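Local atomic coordinates of ribosomal processing cysteine protease Prp (Streptococcus mutans, PDB entry 2G0I), a protein that probably acts as a cysteine-type peptidase of the Prp family and probably takes part in ribosome biogenesis. Residues B[36-41]-B[50-55]; B[79-84]-B[114-119]. All blocks are in the same frame, centred on the assembly; numbering follows the deposited sequence.

Contact 1 (B[36-41]-B[50-55])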
loop_
_atom_site.group_PDB
_atom_site.type_symbol
_atom_site.label_atom_id
_atom_site.label_comp_id
_atom_site.label_asym_id
_atom_site.label_seq_id
_atom_site.Cartn_x
_atom_site.Cartn_y
_atom_site.Cartn_z
ATOM N N ILE B 36 4.028 16.794 2.581
ATOM C CA ILE B 36 4.679 15.548 3.035
ATOM C C ILE B 36 6.049 15.475 2.371
ATOM O O ILE B 36 6.156 15.651 1.172
ATOM C CB ILE B 36 3.819 14.275 2.656
ATOM C CG1 ILE B 36 2.477 14.318 3.364
ATOM C CG2 ILE B 36 4.580 12.981 3.037
ATOM C CD1 ILE B 36 1.394 13.539 2.652
ATOM N N GLN B 37 7.105 15.218 3.150
ATOM C CA GLN B 37 8.440 15.022 2.608
ATOM C C GLN B 37 8.906 13.613 2.982
ATOM O O GLN B 37 8.911 13.261 4.150
ATOM C CB GLN B 37 9.378 16.124 3.137
ATOM C CG GLN B 37 8.881 17.524 2.673
ATOM C CD GLN B 37 9.221 18.723 3.573
ATOM O OE1 GLN B 37 9.882 18.605 4.613
ATOM N NE2 GLN B 37 8.742 19.904 3.162
ATOM N N ALA B 38 9.240 12.819 1.977
ATOM C CA ALA B 38 9.806 11.508 2.183
ATOM C C ALA B 38 11.279 11.470 1.714
ATOM O O ALA B 38 11.585 11.969 0.621
ATOM C CB ALA B 38 8.999 10.493 1.420
ATOM N N THR B 39 12.158 10.859 2.518
ATOM C CA THR B 39 13.598 10.744 2.197
ATOM C C THR B 39 13.974 9.291 2.338
ATOM O O THR B 39 13.894 8.720 3.452
ATOM C CB THR B 39 14.462 11.633 3.153
ATOM O OG1 THR B 39 14.015 12.985 3.073
ATOM C CG2 THR B 39 15.976 11.540 2.860
ATOM N N PHE B 40 14.294 8.678 1.203
ATOM C CA PHE B 40 14.739 7.276 1.156
ATOM C C PHE B 40 16.257 7.247 1.077
ATOM O O PHE B 40 16.881 8.003 0.317
ATOM C CB PHE B 40 14.172 6.588 -0.083
ATOM C CG PHE B 40 12.655 6.483 -0.087
ATOM C CD1 PHE B 40 12.039 5.262 0.250
ATOM C CD2 PHE B 40 11.859 7.556 -0.488
ATOM C CE1 PHE B 40 10.655 5.119 0.254
ATOM C CE2 PHE B 40 10.434 7.417 -0.504
ATOM C CZ PHE B 40 9.844 6.165 -0.137
ATOM N N ILE B 41 16.850 6.332 1.820
ATOM C CA ILE B 41 18.266 6.073 1.652
ATOM C C ILE B 41 18.476 4.667 1.123
ATOM O O ILE B 41 18.041 3.690 1.762
ATOM C CB ILE B 41 19.021 6.292 2.957
ATOM C CG1 ILE B 41 18.876 7.748 3.383
ATOM C CG2 ILE B 41 20.545 5.830 2.803
ATOM C CD1 ILE B 41 19.417 8.011 4.725
ATOM N N VAL B 50 13.609 4.980 5.390
ATOM C CA VAL B 50 12.767 6.049 4.865
ATOM C C VAL B 50 12.305 6.888 6.036
ATOM O O VAL B 50 11.953 6.355 7.111
ATOM C CB VAL B 50 11.590 5.521 3.978
ATOM C CG1 VAL B 50 10.696 4.616 4.799
ATOM C CG2 VAL B 50 10.751 6.707 3.442
ATOM N N GLU B 51 12.349 8.201 5.833
ATOM C CA GLU B 51 11.961 9.145 6.841
ATOM C C GLU B 51 10.861 9.994 6.257
ATOM O O GLU B 51 11.032 10.513 5.161
ATOM C CB GLU B 51 13.178 9.969 7.266
ATOM C CG GLU B 51 12.847 11.111 8.209
ATOM C CD GLU B 51 14.080 11.956 8.573
ATOM O OE1 GLU B 51 15.211 11.429 8.511
ATOM O OE2 GLU B 51 13.898 13.140 8.930
ATOM N N LEU B 52 9.729 10.124 6.952
ATOM C CA LEU B 52 8.659 10.997 6.459
ATOM C C LEU B 52 8.267 12.060 7.453
ATOM O O LEU B 52 8.201 11.787 8.640
ATOM C CB LEU B 52 7.415 10.203 6.088
ATOM C CG LEU B 52 7.616 9.172 4.977
ATOM C CD1 LEU B 52 7.723 7.824 5.641
ATOM C CD2 LEU B 52 6.504 9.208 3.991
ATOM N N THR B 53 7.953 13.256 6.955
ATOM C CA THR B 53 7.424 14.312 7.830
ATOM C C THR B 53 6.189 14.916 7.188
ATOM O O THR B 53 6.067 14.880 5.975
ATOM C CB THR B 53 8.492 15.417 8.086
ATOM O OG1 THR B 53 8.857 16.038 6.837
ATOM C CG2 THR B 53 9.753 14.824 8.740
ATOM N N GLY B 54 5.250 15.441 7.987
ATOM C CA GLY B 54 4.055 16.140 7.424
ATOM C C GLY B 54 2.766 15.331 7.232
ATOM O O GLY B 54 1.696 15.891 6.988
ATOM N N HIS B 55 2.866 14.020 7.354
ATOM C CA HIS B 55 1.797 13.067 7.012
ATOM C C HIS B 55 0.692 12.990 8.087
ATOM O O HIS B 55 -0.328 12.338 7.882
ATOM C CB HIS B 55 2.443 11.681 6.852
ATOM C CG HIS B 55 3.317 11.325 8.010
ATOM N ND1 HIS B 55 4.573 11.873 8.190
ATOM C CD2 HIS B 55 3.078 10.559 9.101
ATOM C CE1 HIS B 55 5.078 11.441 9.328
ATOM N NE2 HIS B 55 4.195 10.638 9.896
HETATM O O HOH W 1 12.181 13.350 4.901
#
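Q37 to F40 pair with V50 to T53 in the antiparallel beta hairpin formed by strands 36-43 and 46-53, within the mixed sheet of a two-layer alpha-beta sandwich. Two hydrogen-bonded pairs set the register, each closed by two backbone bonds: Q37 N to T53 O and T53 N to Q37 O, both 3.0 Å, and T39 N to E51 O with E51 N to T39 O, both 2.9 Å. A38-L52, between them, and F40-V50, one step nearer the hairpin turn, are non-hydrogen-bonded pairs that turn apolar groups to the helical layer. V50 places CG2 anti to its backbone N, and this methyl sits almost over the middle of the F40 ring, 3.6 Å from CE1, as a CH-pi contact 13° off the ring normal. Next along, L52 CD2 packs on A38 CB at 3.8 Å. The other face is polar: T39 OG1 lies 2.6 Å from a water that donates to E51 O, so this carbonyl accepts both the water and T39 N. Beyond the last pair, G54 turns the chain with a positive phi of 95°, and H55 CA comes 3.9 Å from I36 CG1. Strand 100-104 flanks the hairpin beside 46-53, strand 138-144 runs parallel to 36-43, and helices 61-84 and 114-133 cover the apolar face, V70 touching I36 and L52, I127 touching A38, and F120 and F123 touching V50.

Contact 2 (B[79-84]-B[114-119])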
loop_
_atom_site.group_PDB
_atom_site.type_symbol
_atom_site.label_atom_id
_atom_site.label_comp_id
_atom_site.label_asym_id
_atom_site.label_seq_id
_atom_site.Cartn_x
_atom_site.Cartn_y
_atom_site.Cartn_z
ATOM N N ASN B 79 3.677 -3.383 8.682
ATOM C CA ASN B 79 2.908 -4.591 9.002
ATOM C C ASN B 79 3.273 -5.762 8.077
ATOM O O ASN B 79 3.508 -6.884 8.547
ATOM C CB ASN B 79 1.404 -4.286 8.943
ATOM C CG ASN B 79 0.936 -3.336 10.068
ATOM O OD1 ASN B 79 1.587 -3.209 11.127
ATOM N ND2 ASN B 79 -0.205 -2.666 9.838
ATOM N N ALA B 80 3.377 -5.503 6.770
ATOM C CA ALA B 80 3.805 -6.544 5.812
ATOM C C ALA B 80 5.226 -7.055 6.070
ATOM O O ALA B 80 5.465 -8.276 5.956
ATOM C CB ALA B 80 3.669 -6.056 4.325
ATOM N N LEU B 81 6.177 -6.148 6.369
ATOM C CA LEU B 81 7.537 -6.581 6.745
ATOM C C LEU B 81 7.513 -7.592 7.899
ATOM O O LEU B 81 8.114 -8.654 7.811
ATOM C CB LEU B 81 8.418 -5.405 7.148
ATOM C CG LEU B 81 8.935 -4.652 5.922
ATOM C CD1 LEU B 81 9.540 -3.325 6.340
ATOM C CD2 LEU B 81 9.908 -5.502 5.083
ATOM N N GLU B 82 6.821 -7.239 8.964
ATOM C CA GLU B 82 6.651 -8.104 10.146
ATOM C C GLU B 82 5.934 -9.432 9.856
ATOM O O GLU B 82 6.474 -10.515 10.156
ATOM C CB GLU B 82 5.889 -7.358 11.190
ATOM N N VAL B 83 4.737 -9.342 9.279
ATOM C CA VAL B 83 3.873 -10.524 9.026
ATOM C C VAL B 83 4.385 -11.424 7.892
ATOM O O VAL B 83 4.382 -12.662 8.014
ATOM C CB VAL B 83 2.377 -10.111 8.798
ATOM C CG1 VAL B 83 1.508 -11.305 8.305
ATOM C CG2 VAL B 83 1.784 -9.518 10.041
ATOM N N LEU B 84 4.861 -10.821 6.800
ATOM C CA LEU B 84 5.141 -11.563 5.583
ATOM C C LEU B 84 6.617 -11.737 5.199
ATOM O O LEU B 84 6.933 -12.615 4.412
ATOM C CB LEU B 84 4.418 -10.916 4.394
ATOM C CG LEU B 84 2.897 -10.800 4.499
ATOM C CD1 LEU B 84 2.415 -9.826 3.412
ATOM C CD2 LEU B 84 2.230 -12.177 4.322
ATOM N N GLU B 114 15.110 -10.733 -0.183
ATOM C CA GLU B 114 14.282 -10.506 -1.337
ATOM C C GLU B 114 12.887 -10.002 -0.934
ATOM O O GLU B 114 12.396 -9.032 -1.513
ATOM C CB GLU B 114 14.177 -11.780 -2.194
ATOM C CG GLU B 114 13.688 -11.516 -3.604
ATOM C CD GLU B 114 13.467 -12.801 -4.423
ATOM O OE1 GLU B 114 14.474 -13.509 -4.699
ATOM O OE2 GLU B 114 12.293 -13.087 -4.784
ATOM N N LYS B 115 12.243 -10.645 0.029
ATOM C CA LYS B 115 10.871 -10.196 0.382
ATOM C C LYS B 115 10.892 -8.824 1.024
ATOM O O LYS B 115 9.984 -8.000 0.793
ATOM C CB LYS B 115 10.175 -11.202 1.312
ATOM C CG LYS B 115 9.928 -12.499 0.601
ATOM C CD LYS B 115 9.337 -13.535 1.472
ATOM C CE LYS B 115 9.063 -14.736 0.552
ATOM N NZ LYS B 115 8.546 -15.801 1.378
ATOM N N VAL B 116 11.917 -8.581 1.845
ATOM C CA VAL B 116 12.049 -7.301 2.530
ATOM C C VAL B 116 12.177 -6.180 1.487
ATOM O O VAL B 116 11.434 -5.175 1.548
ATOM C CB VAL B 116 13.236 -7.265 3.558
ATOM C CG1 VAL B 116 13.536 -5.837 3.975
ATOM C CG2 VAL B 116 12.954 -8.119 4.820
ATOM N N GLN B 117 13.088 -6.351 0.525
ATOM C CA GLN B 117 13.342 -5.300 -0.489
ATOM C C GLN B 117 12.197 -5.118 -1.451
ATOM O O GLN B 117 11.953 -4.001 -1.943
ATOM C CB GLN B 117 14.616 -5.600 -1.285
ATOM C CG GLN B 117 15.895 -5.383 -0.445
ATOM C CD GLN B 117 16.042 -3.953 -0.019
ATOM O OE1 GLN B 117 16.045 -3.049 -0.846
ATOM N NE2 GLN B 117 16.107 -3.731 1.272
ATOM N N LEU B 118 11.498 -6.217 -1.739
ATOM C CA LEU B 118 10.339 -6.101 -2.639
ATOM C C LEU B 118 9.276 -5.224 -1.998
ATOM O O LEU B 118 8.722 -4.356 -2.665
ATOM C CB LEU B 118 9.731 -7.453 -2.979
ATOM C CG LEU B 118 8.475 -7.368 -3.876
ATOM C CD1 LEU B 118 8.741 -6.701 -5.228
ATOM C CD2 LEU B 118 7.983 -8.761 -4.114
ATOM N N LEU B 119 8.976 -5.462 -0.730
ATOM C CA LEU B 119 7.998 -4.633 0.002
ATOM C C LEU B 119 8.435 -3.162 0.080
ATOM O O LEU B 119 7.637 -2.230 -0.134
ATOM C CB LEU B 119 7.765 -5.204 1.408
ATOM C CG LEU B 119 7.018 -6.560 1.396
ATOM C CD1 LEU B 119 7.038 -7.155 2.808
ATOM C CD2 LEU B 119 5.595 -6.332 0.878
#
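L81 and L119 reach between two antiparallel helices of the alpha-beta sandwich, where the C-terminal end of helix 61-84 meets the N-terminal end of helix 114-133. The segment axes approach to 9.9 Å at 160°; no hydrogen bond joins the two segments, and apolar packing carries the contact. L81 has CG anti to its carbonyl carbon (chi1 -78°), and although its CB does not point straight at the other helix, the CD2 branch swings over to V116. There CD2 meets both CA and CG1 of V116 at 3.8 Å, the two side chains crossing at about a right angle. The CB of L119 is directed toward helix 61-84, and its fork faces A80, CD1 lying 3.9 Å and CD2 4.0 Å from A80 CB, with CD1 closer still to A80 O, at 3.7 Å. CD1 also touches L81 CD2, which joins the two leucines into one apolar patch, extended by V89 against L81 and by C87 and L105 against V116. L84 of the second subunit packs on L118, so the helix pair borders the subunit interface. At the outer margin K115 is extended beyond CG, and its methylene CD, rather than NZ, approaches L84 O, at 3.9 Å.

How the contacts relate
The two contacts illustrate how a two-layer sandwich is assembled: contact 1 pairs strands within the sheet, while contact 2 packs together the helices that cover it. They follow one another along the chain, strand 46-53 leading into helix 61-84, and their centres lie 19 Å apart; the nearest atoms remain about 7 Å from each other, without touching. Both helices link them: 61-84 meets the hairpin through F63, V66 and V70, and 114-133 through F120, F123, L124 and I127. The F40 side chain of contact 1 is about 12 Å from that of E132, a calcium ligand in a crystal structure of this protein although it binds none in this chain; contact 2 is remote from that site.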